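Local coordinates for methyltransferase (Thermus thermophilus, PDB 3TMA), which catalyses the S-adenosyl-L-methionine-dependent N2-methylation of guanosine at position 6 of tRNA(Phe), at residues Thr25-Leu30 / Leu72-Val77; Glu36-Leu41 / Leu68-Ala73; Ala40-Glu45 / Ile58-Val63; Ala199-Gly204 / Ser223-Thr228; Ile217-Ala222 / Ser251-Ile256. One frame throughout, in Å; residues are numbered along the deposited sequence. Where two conformers were deposited one is given.

Contact 1 (Thr25-Leu30 / Leu72-Val77); sequences TTHPGL and LAHHLV
Thr25 and the pair His74-His75 bring together two antiparallel neighbours of the N-terminal mixed sheet: strand 21-25 at its end, and strand 76-84 with the loop leading into it. Two backbone bonds set the pairing, Thr25 N to His75 O at 3.0 Å and His74 N to Thr25 O at 2.6 Å. The side chain of Thr25 adds a third link. Its OG1 sits between the residue's own N and carbonyl carbon (chi1 61°) and accepts from His75 N at 3.1 Å. One residue on, Thr26 points its hydroxyl the other way round, opposite its backbone N, and OG1 donates to Leu72 O at 2.7 Å, almost in line with that carbonyl. Where regular pairing has ended, the imidazoles of His27 and His74 take over in an offset edge-to-face arrangement. The centroids of the His27 and His74 rings are 4.4 Å apart and the planes stand at 76°, with the NE2 edge of His74 over the face of His27. His74 was modelled in two conformers, so this geometry describes one of them. Outside partners bond to the rings: His27 NE2 to Thr188 OG1, His75 ND1 to Thr170 OG1 and, in the conformer given, His74 ND1 to Ser175 OG. A type II turn, His27 to Leu30, then carries the chain into helix 31-41. Leu72 packs against Leu33 and Leu34 of that helix, while Val190 of helix 189-198, in the methyltransferase domain, touches both Thr26 and His27.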
# COMPACT_ATOMS: atom_id res chain seq x y z
N THR A 25 -1.24 -8.25 -1.48
CA THR A 25 -2.16 -7.25 -2.00
C THR A 25 -1.63 -5.85 -1.74
O THR A 25 -0.90 -5.61 -0.76
CB THR A 25 -3.55 -7.35 -1.34
OG1 THR A 25 -3.40 -7.13 0.06
CG2 THR A 25 -4.15 -8.72 -1.54
N THR A 26 -2.00 -4.91 -2.60
CA THR A 26 -1.54 -3.52 -2.48
C THR A 26 -2.70 -2.66 -3.03
O THR A 26 -3.75 -3.20 -3.40
CB THR A 26 -0.21 -3.33 -3.29
OG1 THR A 26 0.33 -2.02 -3.06
CG2 THR A 26 -0.42 -3.56 -4.84
N HIS A 27 -2.53 -1.34 -3.16
CA HIS A 27 -3.55 -0.55 -3.90
C HIS A 27 -3.57 -0.93 -5.38
O HIS A 27 -2.53 -0.98 -6.01
CB HIS A 27 -3.29 0.96 -3.76
CG HIS A 27 -3.24 1.42 -2.34
ND1 HIS A 27 -4.32 1.94 -1.68
CD2 HIS A 27 -2.21 1.44 -1.45
CE1 HIS A 27 -3.98 2.26 -0.44
NE2 HIS A 27 -2.69 1.98 -0.28
N PRO A 28 -4.76 -1.15 -5.97
CA PRO A 28 -4.78 -1.27 -7.44
C PRO A 28 -4.03 -0.13 -8.10
O PRO A 28 -4.18 1.04 -7.68
CB PRO A 28 -6.29 -1.18 -7.77
CG PRO A 28 -6.94 -1.92 -6.52
CD PRO A 28 -6.08 -1.37 -5.35
N GLY A 29 -3.20 -0.47 -9.09
CA GLY A 29 -2.32 0.53 -9.73
C GLY A 29 -0.86 0.48 -9.28
O GLY A 29 0.01 1.12 -9.89
N LEU A 30 -0.60 -0.21 -8.18
CA LEU A 30 0.78 -0.31 -7.66
C LEU A 30 1.36 -1.74 -7.85
O LEU A 30 2.39 -2.05 -7.26
CB LEU A 30 0.80 0.04 -6.16
CG LEU A 30 0.32 1.43 -5.69
CD1 LEU A 30 0.52 1.59 -4.15
CD2 LEU A 30 1.07 2.56 -6.43
N LEU A 72 5.31 -2.43 0.30
CA LEU A 72 4.20 -2.08 -0.58
C LEU A 72 2.99 -2.99 -0.40
O LEU A 72 2.06 -2.94 -1.20
CB LEU A 72 4.66 -2.12 -2.04
CG LEU A 72 5.66 -0.97 -2.34
CD1 LEU A 72 6.57 -1.33 -3.51
CD2 LEU A 72 4.87 0.32 -2.59
N ALA A 73 2.99 -3.83 0.63
CA ALA A 73 1.89 -4.79 0.77
C ALA A 73 0.93 -4.41 1.87
O ALA A 73 1.33 -3.88 2.92
CB ALA A 73 2.43 -6.22 1.01
N HIS A 74 -0.34 -4.71 1.66
CA HIS A 74 -1.33 -4.59 2.74
C HIS A 74 -1.48 -5.92 3.47
O HIS A 74 -1.09 -6.02 4.65
CB HIS A 74 -2.67 -4.12 2.19
CG HIS A 74 -2.66 -2.72 1.70
ND1 HIS A 74 -2.26 -1.66 2.49
CD2 HIS A 74 -3.02 -2.18 0.51
CE1 HIS A 74 -2.39 -0.53 1.81
NE2 HIS A 74 -2.79 -0.84 0.58
N HIS A 75 -1.92 -6.96 2.76
CA HIS A 75 -2.11 -8.32 3.34
C HIS A 75 -1.30 -9.36 2.56
O HIS A 75 -0.97 -9.16 1.38
CB HIS A 75 -3.61 -8.73 3.35
CG HIS A 75 -4.36 -8.24 4.57
ND1 HIS A 75 -3.89 -8.43 5.86
CD2 HIS A 75 -5.50 -7.52 4.69
CE1 HIS A 75 -4.73 -7.90 6.72
NE2 HIS A 75 -5.72 -7.34 6.04
N LEU A 76 -0.91 -10.43 3.26
CA LEU A 76 -0.27 -11.58 2.65
C LEU A 76 -1.14 -12.84 2.92
O LEU A 76 -1.55 -13.08 4.07
CB LEU A 76 1.09 -11.80 3.29
CG LEU A 76 2.10 -10.62 3.22
CD1 LEU A 76 3.38 -11.03 3.92
CD2 LEU A 76 2.37 -10.27 1.74
N VAL A 77 -1.32 -13.65 1.90
CA VAL A 77 -2.00 -14.98 1.99
C VAL A 77 -1.09 -16.06 1.42
O VAL A 77 -0.56 -15.90 0.35
CB VAL A 77 -3.33 -14.94 1.15
CG1 VAL A 77 -4.12 -16.23 1.28
CG2 VAL A 77 -4.20 -13.77 1.68

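Contact 2 (Glu36-Leu41 / Leu68-Ala73); sequences EELSAL and LGLRLA
The carboxylate of Glu37 receives two successive backbone N-H groups, those of Arg71 and Leu72. Arg71 N donates to Glu37 OE2 at 2.7 Å in a nearly straight bond (171°), and Leu72 N donates to Glu37 OE1 at 2.9 Å with a more bent one (143°). Each oxygen uses its syn lone pair, the one on the side of the other oxygen, so the flat group faces the chain with both atoms engaged. CG lying opposite the backbone N and an extended chain beyond it carry the carboxylate across to the 68-73 backbone. Helix 31-41 packs on the N-terminal sheet in the ferredoxin-like region, Leu38 touching Val56 and Ile58 of strand 55-59, and the loop 68-73 leads into sheet strand 76-84. Leu70 packs beside the acid: its CD2 lies 3.6 Å from Glu37 CD, its CD1 meets Leu38 CD2 at 3.8 Å, and Leu41 CD2 approaches Leu70 CD2 at 4.0 Å. Although Arg71 gives its amide to Glu37, its guanidinium turns to the methyltransferase domain, where NH1 forms a salt bridge with Glu220 and NH2 probably bonds to Ser223 OG. Arg71 O accepts from Arg177 NH2.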
# COMPACT_ATOMS: atom_id res chain seq x y z
N GLU A 36 8.28 -5.61 -8.15
CA GLU A 36 9.72 -5.33 -7.97
C GLU A 36 10.22 -5.64 -6.56
O GLU A 36 11.34 -6.19 -6.40
CB GLU A 36 10.08 -3.89 -8.36
CG GLU A 36 9.79 -3.63 -9.83
CD GLU A 36 9.80 -2.14 -10.23
OE1 GLU A 36 10.26 -1.28 -9.44
OE2 GLU A 36 9.32 -1.86 -11.35
N GLU A 37 9.48 -5.19 -5.54
CA GLU A 37 9.83 -5.54 -4.13
C GLU A 37 9.87 -7.05 -3.89
O GLU A 37 10.83 -7.57 -3.31
CB GLU A 37 8.87 -4.88 -3.13
CG GLU A 37 9.57 -4.67 -1.80
CD GLU A 37 8.69 -4.04 -0.71
OE1 GLU A 37 7.44 -3.95 -0.90
OE2 GLU A 37 9.26 -3.68 0.35
N LEU A 38 8.84 -7.76 -4.32
CA LEU A 38 8.81 -9.21 -4.16
C LEU A 38 9.95 -9.92 -4.89
O LEU A 38 10.55 -10.89 -4.37
CB LEU A 38 7.46 -9.80 -4.62
CG LEU A 38 6.30 -9.70 -3.63
CD1 LEU A 38 4.94 -9.89 -4.38
CD2 LEU A 38 6.45 -10.77 -2.51
N SER A 39 10.26 -9.44 -6.09
CA SER A 39 11.26 -10.08 -6.93
C SER A 39 12.64 -9.92 -6.33
O SER A 39 13.49 -10.77 -6.48
CB SER A 39 11.22 -9.45 -8.34
OG SER A 39 12.03 -10.19 -9.24
N ALA A 40 12.88 -8.79 -5.66
CA ALA A 40 14.16 -8.61 -4.98
C ALA A 40 14.25 -9.50 -3.72
O ALA A 40 15.33 -9.97 -3.34
CB ALA A 40 14.39 -7.14 -4.65
N LEU A 41 13.10 -9.76 -3.10
CA LEU A 41 13.05 -10.65 -1.95
C LEU A 41 13.17 -12.13 -2.38
O LEU A 41 13.96 -12.91 -1.80
CB LEU A 41 11.75 -10.37 -1.19
CG LEU A 41 11.69 -10.82 0.25
CD1 LEU A 41 12.85 -10.15 0.98
CD2 LEU A 41 10.34 -10.48 0.84
N LEU A 68 7.13 -10.42 5.79
CA LEU A 68 6.50 -9.35 6.57
C LEU A 68 7.26 -8.01 6.51
O LEU A 68 6.82 -7.02 7.09
CB LEU A 68 6.32 -9.77 8.02
CG LEU A 68 5.49 -11.04 8.25
CD1 LEU A 68 5.65 -11.53 9.71
CD2 LEU A 68 4.04 -10.84 7.91
N GLY A 69 8.39 -7.98 5.81
CA GLY A 69 9.19 -6.76 5.68
C GLY A 69 8.80 -5.94 4.45
O GLY A 69 9.42 -4.89 4.15
N LEU A 70 7.80 -6.43 3.72
CA LEU A 70 7.36 -5.76 2.47
C LEU A 70 6.76 -4.41 2.80
O LEU A 70 5.95 -4.29 3.72
CB LEU A 70 6.32 -6.61 1.73
CG LEU A 70 6.91 -7.87 1.10
CD1 LEU A 70 5.81 -8.86 0.67
CD2 LEU A 70 7.85 -7.50 -0.05
N ARG A 71 7.19 -3.38 2.09
CA ARG A 71 6.67 -2.04 2.32
C ARG A 71 5.57 -1.63 1.34
O ARG A 71 4.95 -0.58 1.52
CB ARG A 71 7.82 -1.03 2.26
CG ARG A 71 8.87 -1.31 3.32
CD ARG A 71 8.60 -0.40 4.45
NE ARG A 71 9.84 0.06 5.01
CZ ARG A 71 9.95 1.02 5.92
NH1 ARG A 71 8.89 1.71 6.30
NH2 ARG A 71 11.16 1.31 6.40
N LEU A 72 5.31 -2.43 0.30
CA LEU A 72 4.20 -2.08 -0.58
C LEU A 72 2.99 -2.99 -0.40
O LEU A 72 2.06 -2.94 -1.20
CB LEU A 72 4.66 -2.12 -2.04
CG LEU A 72 5.66 -0.97 -2.34
CD1 LEU A 72 6.57 -1.33 -3.51
CD2 LEU A 72 4.87 0.32 -2.59
N ALA A 73 2.99 -3.83 0.63
CA ALA A 73 1.89 -4.79 0.77
C ALA A 73 0.93 -4.41 1.87
O ALA A 73 1.33 -3.88 2.92
CB ALA A 73 2.43 -6.22 1.01

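Contact 3 (Ala40-Glu45 / Ile58-Val63); sequences ALYPGE and IPRAWV
Tyr42, the first residue to leave helical geometry after helix 31-41, lays one ring face against the folded side chain of Arg60. The evidence for a face contact is twofold. Arg60 CD lies 4.1 Å from the centroid of the Tyr42 ring, 17° off its normal, which makes a CH-pi contact, and the guanidinium continues over the rim with Arg60 CZ 3.6 Å from Tyr42 CD1. Ring and guanidinium planes differ by 23°, close to parallel but not exactly so. Tyr42 brings its ring here with CG opposite the carbonyl carbon and beside the backbone N. Arg60 is bent at both chi2 and chi3, which folds its chain so that it crosses the tyrosine at about a right angle. Its rotation is held from the side by Trp62 O, which lies in the guanidinium plane and accepts from Arg60 NE at 3.0 Å and from Arg60 NH2 at 3.1 Å. On the ring's opposite face sits CG of Leu41. At the near end, Tyr42 CB packs on Ile58 CG2 at 4.2 Å; at the far end, Tyr42 OH passes Val63 CG1 at 3.9 Å and hydrogen-bonds to Glu66. Farther along, Glu45 O meets Pro59 CG at 3.7 Å. Tyr42 also touches Leu22 of strand 21-25. The arrangement joins the C-terminal end of helix 31-41 to strands 55-59 and 21-25, consistent with the two-layer alpha/beta build of the ferredoxin-like region.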
# COMPACT_ATOMS: atom_id res chain seq x y z
N ALA A 40 12.88 -8.79 -5.66
CA ALA A 40 14.16 -8.61 -4.98
C ALA A 40 14.25 -9.50 -3.72
O ALA A 40 15.33 -9.97 -3.34
CB ALA A 40 14.39 -7.14 -4.65
N LEU A 41 13.10 -9.76 -3.10
CA LEU A 41 13.05 -10.65 -1.95
C LEU A 41 13.17 -12.13 -2.38
O LEU A 41 13.96 -12.91 -1.80
CB LEU A 41 11.75 -10.37 -1.19
CG LEU A 41 11.69 -10.82 0.25
CD1 LEU A 41 12.85 -10.15 0.98
CD2 LEU A 41 10.34 -10.48 0.84
N TYR A 42 12.44 -12.49 -3.44
CA TYR A 42 12.39 -13.87 -3.92
C TYR A 42 12.71 -13.93 -5.40
O TYR A 42 11.79 -14.01 -6.21
CB TYR A 42 10.98 -14.44 -3.76
CG TYR A 42 10.45 -14.44 -2.35
CD1 TYR A 42 11.08 -15.18 -1.35
CD2 TYR A 42 9.30 -13.75 -2.02
CE1 TYR A 42 10.58 -15.22 -0.06
CE2 TYR A 42 8.81 -13.75 -0.73
CZ TYR A 42 9.44 -14.50 0.24
OH TYR A 42 8.94 -14.52 1.52
N PRO A 43 14.01 -13.98 -5.76
CA PRO A 43 14.34 -14.13 -7.18
C PRO A 43 13.81 -15.43 -7.75
O PRO A 43 13.70 -16.42 -7.04
CB PRO A 43 15.87 -14.15 -7.20
CG PRO A 43 16.28 -13.44 -5.93
CD PRO A 43 15.21 -13.85 -4.92
N GLY A 44 13.57 -15.45 -9.05
CA GLY A 44 13.07 -16.67 -9.68
C GLY A 44 11.92 -16.32 -10.59
O GLY A 44 11.51 -15.17 -10.62
N GLU A 45 11.40 -17.31 -11.31
CA GLU A 45 10.44 -17.01 -12.36
C GLU A 45 9.03 -17.49 -12.00
O GLU A 45 8.82 -18.11 -10.95
CB GLU A 45 10.94 -17.52 -13.74
CG GLU A 45 10.80 -19.05 -14.01
CD GLU A 45 11.90 -19.91 -13.39
OE1 GLU A 45 12.81 -19.35 -12.73
OE2 GLU A 45 11.85 -21.15 -13.54
N ILE A 58 3.59 -15.06 -6.20
CA ILE A 58 4.91 -15.67 -6.45
C ILE A 58 4.75 -17.16 -6.04
O ILE A 58 4.31 -17.42 -4.90
CB ILE A 58 5.99 -15.06 -5.45
CG1 ILE A 58 6.00 -13.53 -5.55
CG2 ILE A 58 7.40 -15.59 -5.70
CD1 ILE A 58 6.29 -13.06 -6.90
N PRO A 59 5.14 -18.12 -6.91
CA PRO A 59 5.19 -19.52 -6.46
C PRO A 59 6.29 -19.71 -5.41
O PRO A 59 7.42 -19.26 -5.58
CB PRO A 59 5.51 -20.31 -7.72
CG PRO A 59 6.14 -19.32 -8.68
CD PRO A 59 5.83 -17.92 -8.20
N ARG A 60 5.96 -20.37 -4.31
CA ARG A 60 6.90 -20.48 -3.21
C ARG A 60 6.78 -21.87 -2.57
O ARG A 60 5.66 -22.29 -2.24
CB ARG A 60 6.59 -19.42 -2.11
CG ARG A 60 7.08 -18.00 -2.39
CD ARG A 60 8.59 -17.94 -2.79
NE ARG A 60 9.35 -18.49 -1.68
CZ ARG A 60 10.66 -18.76 -1.69
NH1 ARG A 60 11.41 -18.52 -2.75
NH2 ARG A 60 11.22 -19.28 -0.58
N ALA A 61 7.92 -22.51 -2.29
CA ALA A 61 7.91 -23.76 -1.51
C ALA A 61 7.82 -23.46 0.02
O ALA A 61 7.54 -24.36 0.83
CB ALA A 61 9.17 -24.57 -1.83
N TRP A 62 8.16 -22.23 0.40
CA TRP A 62 8.17 -21.82 1.80
C TRP A 62 8.10 -20.29 1.91
O TRP A 62 8.65 -19.57 1.05
CB TRP A 62 9.47 -22.28 2.47
CG TRP A 62 9.41 -22.18 3.98
CD1 TRP A 62 9.96 -21.19 4.76
CD2 TRP A 62 8.76 -23.08 4.86
NE1 TRP A 62 9.71 -21.46 6.10
CE2 TRP A 62 8.96 -22.61 6.18
CE3 TRP A 62 8.02 -24.26 4.67
CZ2 TRP A 62 8.47 -23.28 7.31
CZ3 TRP A 62 7.55 -24.95 5.82
CH2 TRP A 62 7.78 -24.45 7.11
N VAL A 63 7.38 -19.79 2.93
CA VAL A 63 7.31 -18.35 3.20
C VAL A 63 7.65 -18.14 4.69
O VAL A 63 6.98 -18.71 5.55
CB VAL A 63 5.89 -17.74 2.89
CG1 VAL A 63 5.86 -16.23 3.24
CG2 VAL A 63 5.47 -17.94 1.39

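Contact 4 (Ala199-Gly204 / Ser223-Thr228); sequences ADARPG and STLGPT
Leu225 meets Ala201, Arg202 and Pro203 in a surface contact of the Rossmann-fold methyltransferase domain, well away from the predicted cofactor site. The two segments flank a single beta-alpha unit: 199-204 runs toward strand 207-209, while segment 223-228 holds the last turn of helix 216-225 and the chain just beyond. The contact therefore sits at the end of the unit remote from the loop after strand 207-209, where Ser214, Gly215 and Thr216 probably bind S-adenosyl-L-methionine. Each segment includes a helix terminus or the residues just past one. Asp200, with positive phi, closes helix 189-198 in a Schellman motif, and Gly226, also with positive phi, follows helix 216-225. Of the residues that touch, Leu225 alone is buried. With CG opposite the carbonyl carbon (chi1 -61°), its CD2 reaches the backbone between Arg202 and Pro203, 3.6 Å from Arg202 C and equally far from Pro203 N. Pro203 CD lies 4.0 Å from this same Leu225 CD2, the two side chains crossing at about a right angle, and Pro203 CB rests 3.7 Å from Leu225 O. At the other end, Ala201 CB lies a looser 4.4 Å from Leu225 CD1. Gly204 N is hydrogen-bonded to Ser229 OG, and its approach to Thr228 OG1 at 3.4 Å has too poor an angle for a bond. There, Gly204 CA instead makes a CA-H...O contact with Thr228 O at 3.5 Å.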
# COMPACT_ATOMS: atom_id res chain seq x y z
N ALA A 199 9.31 8.49 -7.56
CA ALA A 199 10.22 9.66 -7.65
C ALA A 199 11.69 9.26 -7.73
O ALA A 199 12.58 10.11 -7.90
CB ALA A 199 10.01 10.60 -6.47
N ASP A 200 11.95 7.96 -7.63
CA ASP A 200 13.30 7.41 -7.68
C ASP A 200 14.16 8.09 -6.60
O ASP A 200 15.23 8.59 -6.90
CB ASP A 200 13.90 7.62 -9.07
CG ASP A 200 15.23 6.87 -9.27
OD1 ASP A 200 16.14 7.43 -9.94
OD2 ASP A 200 15.37 5.76 -8.73
N ALA A 201 13.65 8.19 -5.38
CA ALA A 201 14.45 8.69 -4.25
C ALA A 201 15.43 7.59 -3.76
O ALA A 201 15.01 6.46 -3.60
CB ALA A 201 13.56 9.09 -3.12
N ARG A 202 16.68 7.96 -3.47
CA ARG A 202 17.70 7.00 -3.04
C ARG A 202 18.45 7.57 -1.84
O ARG A 202 18.52 8.79 -1.69
CB ARG A 202 18.69 6.76 -4.18
CG ARG A 202 18.07 5.92 -5.30
CD ARG A 202 19.13 5.53 -6.30
NE ARG A 202 19.68 6.69 -6.99
CZ ARG A 202 19.10 7.27 -8.04
NH1 ARG A 202 17.94 6.80 -8.49
NH2 ARG A 202 19.66 8.31 -8.64
N PRO A 203 19.01 6.69 -0.99
CA PRO A 203 19.75 7.13 0.20
C PRO A 203 20.80 8.21 -0.11
O PRO A 203 21.59 8.05 -1.06
CB PRO A 203 20.44 5.84 0.67
CG PRO A 203 19.45 4.77 0.28
CD PRO A 203 18.98 5.21 -1.09
N GLY A 204 20.81 9.28 0.67
CA GLY A 204 21.74 10.38 0.42
C GLY A 204 21.03 11.60 -0.20
O GLY A 204 21.56 12.69 -0.13
N SER A 223 12.43 6.35 7.29
CA SER A 223 12.58 4.95 7.66
C SER A 223 13.22 4.16 6.50
O SER A 223 14.01 3.26 6.73
CB SER A 223 11.21 4.36 8.02
OG SER A 223 11.22 2.94 8.04
N THR A 224 12.90 4.54 5.27
CA THR A 224 13.42 3.84 4.07
C THR A 224 14.83 4.29 3.67
O THR A 224 15.66 3.46 3.31
CB THR A 224 12.50 4.11 2.85
OG1 THR A 224 11.17 3.66 3.16
CG2 THR A 224 13.04 3.35 1.60
N LEU A 225 15.08 5.59 3.69
CA LEU A 225 16.34 6.15 3.16
C LEU A 225 17.47 6.18 4.21
O LEU A 225 18.68 6.20 3.86
CB LEU A 225 16.09 7.58 2.64
CG LEU A 225 15.08 7.67 1.50
CD1 LEU A 225 14.77 9.17 1.13
CD2 LEU A 225 15.67 6.91 0.29
N GLY A 226 17.07 6.20 5.49
CA GLY A 226 18.05 6.24 6.62
C GLY A 226 18.67 7.63 6.79
O GLY A 226 18.37 8.54 6.01
N PRO A 227 19.57 7.80 7.79
CA PRO A 227 19.94 9.15 8.25
C PRO A 227 20.85 9.94 7.29
O PRO A 227 21.06 11.13 7.53
CB PRO A 227 20.68 8.91 9.58
CG PRO A 227 21.04 7.45 9.61
CD PRO A 227 19.98 6.75 8.74
N THR A 228 21.40 9.31 6.24
CA THR A 228 22.19 10.08 5.27
C THR A 228 21.30 10.95 4.35
O THR A 228 21.79 11.82 3.64
CB THR A 228 23.22 9.21 4.42
OG1 THR A 228 22.51 8.44 3.46
CG2 THR A 228 24.09 8.27 5.31

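Contact 5 (Ile217-Ala222 / Ser251-Ile256); sequences IALEAA and SGLSWI
Ala222 and Ile256 form the tight part of this contact, where helix 216-225 meets the loop ahead of strand 257-260 in the Rossmann-fold domain. Ala222 CB presses on Ile256 CD1 at 3.7 Å. The same methyl, CD1 of Ile256, lies 3.9 Å from Leu219 CD2, while Ile256 CG2 turns to Ala218 CB at 4.1 Å. Ile256 thus spreads its two branches across one turn of the helix: CG1 stands opposite the carbonyl carbon (chi1 -65°) and carries CD1 to Ala222 and Leu219, leaving CG2 for Ala218. Leu253 lies beside it, CD1 3.7 Å from Leu219 O and CD2 4.2 Å from Ala222 CB. All five of these residues are buried, and the Leu219 side chain is about 4 Å from Gly215, which probably binds S-adenosyl-L-methionine.

The solvent side is looser. Trp255 is partly exposed and gives the helix little more than the benzo edge of its indole, with Trp255 CZ2 3.6 Å from Ala222 O, near the ring plane. Its chi1 of 62° tucks CG between N and the carbonyl carbon, and one indole face then lies over Leu253 C. Gly252 completes the Schellman motif that ends helix 238-250, and a type I turn from Leu253 to Ile256 follows.

The contact is apolar, with no hydrogen bond between the segments, so the seating of helix on loop probably rests on shape fit, Ala218 and Ala222 letting Ile256 come close.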
# COMPACT_ATOMS: atom_id res chain seq x y z
N ILE A 217 4.26 10.63 5.16
CA ILE A 217 5.22 10.60 4.06
C ILE A 217 6.67 10.82 4.54
O ILE A 217 7.59 10.07 4.14
CB ILE A 217 4.88 11.62 2.97
CG1 ILE A 217 3.65 11.16 2.19
CG2 ILE A 217 6.02 11.76 1.99
CD1 ILE A 217 3.01 12.32 1.36
N ALA A 218 6.87 11.78 5.46
CA ALA A 218 8.20 12.02 6.04
C ALA A 218 8.75 10.80 6.78
O ALA A 218 9.95 10.49 6.67
CB ALA A 218 8.19 13.27 6.99
N LEU A 219 7.90 10.11 7.55
CA LEU A 219 8.35 8.99 8.35
C LEU A 219 8.69 7.85 7.41
O LEU A 219 9.66 7.14 7.64
CB LEU A 219 7.22 8.54 9.33
CG LEU A 219 6.79 9.62 10.36
CD1 LEU A 219 5.45 9.25 11.04
CD2 LEU A 219 7.87 9.80 11.42
N GLU A 220 7.82 7.59 6.40
CA GLU A 220 8.13 6.54 5.41
C GLU A 220 9.47 6.77 4.70
O GLU A 220 10.31 5.83 4.54
CB GLU A 220 6.99 6.36 4.41
CG GLU A 220 7.20 5.15 3.44
CD GLU A 220 7.06 3.75 4.13
OE1 GLU A 220 6.61 3.64 5.29
OE2 GLU A 220 7.42 2.74 3.50
N ALA A 221 9.68 8.02 4.28
CA ALA A 221 10.93 8.40 3.64
C ALA A 221 12.14 8.18 4.58
O ALA A 221 13.17 7.62 4.18
CB ALA A 221 10.85 9.88 3.22
N ALA A 222 12.06 8.71 5.81
CA ALA A 222 13.18 8.59 6.78
C ALA A 222 13.48 7.14 7.09
O ALA A 222 14.65 6.72 7.06
CB ALA A 222 12.90 9.36 8.07
N SER A 251 9.62 5.91 16.67
CA SER A 251 10.29 4.95 15.77
C SER A 251 11.77 5.22 15.52
O SER A 251 12.35 4.60 14.64
CB SER A 251 9.59 4.91 14.40
OG SER A 251 8.29 4.32 14.47
N GLY A 252 12.39 6.14 16.26
CA GLY A 252 13.84 6.42 16.12
C GLY A 252 14.21 7.25 14.89
O GLY A 252 15.33 7.17 14.38
N LEU A 253 13.28 8.08 14.43
CA LEU A 253 13.45 8.81 13.16
C LEU A 253 13.53 10.31 13.44
O LEU A 253 12.95 11.11 12.73
CB LEU A 253 12.28 8.50 12.19
CG LEU A 253 12.09 7.02 11.86
CD1 LEU A 253 10.76 6.69 11.12
CD2 LEU A 253 13.28 6.46 11.07
N SER A 254 14.27 10.69 14.45
CA SER A 254 14.27 12.04 14.91
C SER A 254 15.06 13.05 14.12
O SER A 254 15.00 14.18 14.48
CB SER A 254 14.74 12.12 16.34
OG SER A 254 13.95 11.37 17.20
N TRP A 255 15.78 12.66 13.07
CA TRP A 255 16.46 13.66 12.29
C TRP A 255 15.53 14.41 11.33
O TRP A 255 15.97 15.29 10.71
CB TRP A 255 17.59 13.02 11.53
CG TRP A 255 17.19 11.99 10.56
CD1 TRP A 255 16.87 12.16 9.27
CD2 TRP A 255 17.07 10.61 10.82
NE1 TRP A 255 16.57 10.98 8.69
CE2 TRP A 255 16.67 10.00 9.64
CE3 TRP A 255 17.26 9.82 11.95
CZ2 TRP A 255 16.48 8.66 9.53
CZ3 TRP A 255 17.07 8.49 11.84
CH2 TRP A 255 16.68 7.92 10.65
N ILE A 256 14.27 14.04 11.21
CA ILE A 256 13.36 14.77 10.30
C ILE A 256 13.19 16.22 10.81
O ILE A 256 12.95 16.42 12.00
CB ILE A 256 11.98 14.13 10.25
CG1 ILE A 256 12.09 12.71 9.63
CG2 ILE A 256 11.02 15.00 9.43
CD1 ILE A 256 10.86 11.81 10.01

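In the fold
Contacts 1, 2 and 3 lie in the N-terminal part of the chain, contacts 4 and 5 in the methyltransferase domain. Contacts 2 and 3 share helix 31-41, their centres 11 Å apart; contacts 1 and 2 share Leu72 and Ala73, and contact 3 is nested in the loop closed by contact 1. Contacts 1 and 3 reach the same sheet. Contacts 4 and 5, centres 10 Å apart, both use helix 216-225, and their segments alternate along the chain. The two groups meet through Arg71 of contact 2, whose salt bridge to Glu220 of contact 5, beside a probable bond to Ser223 of contact 4, couples the N-terminal sheet region to the catalytic domain within one monomer.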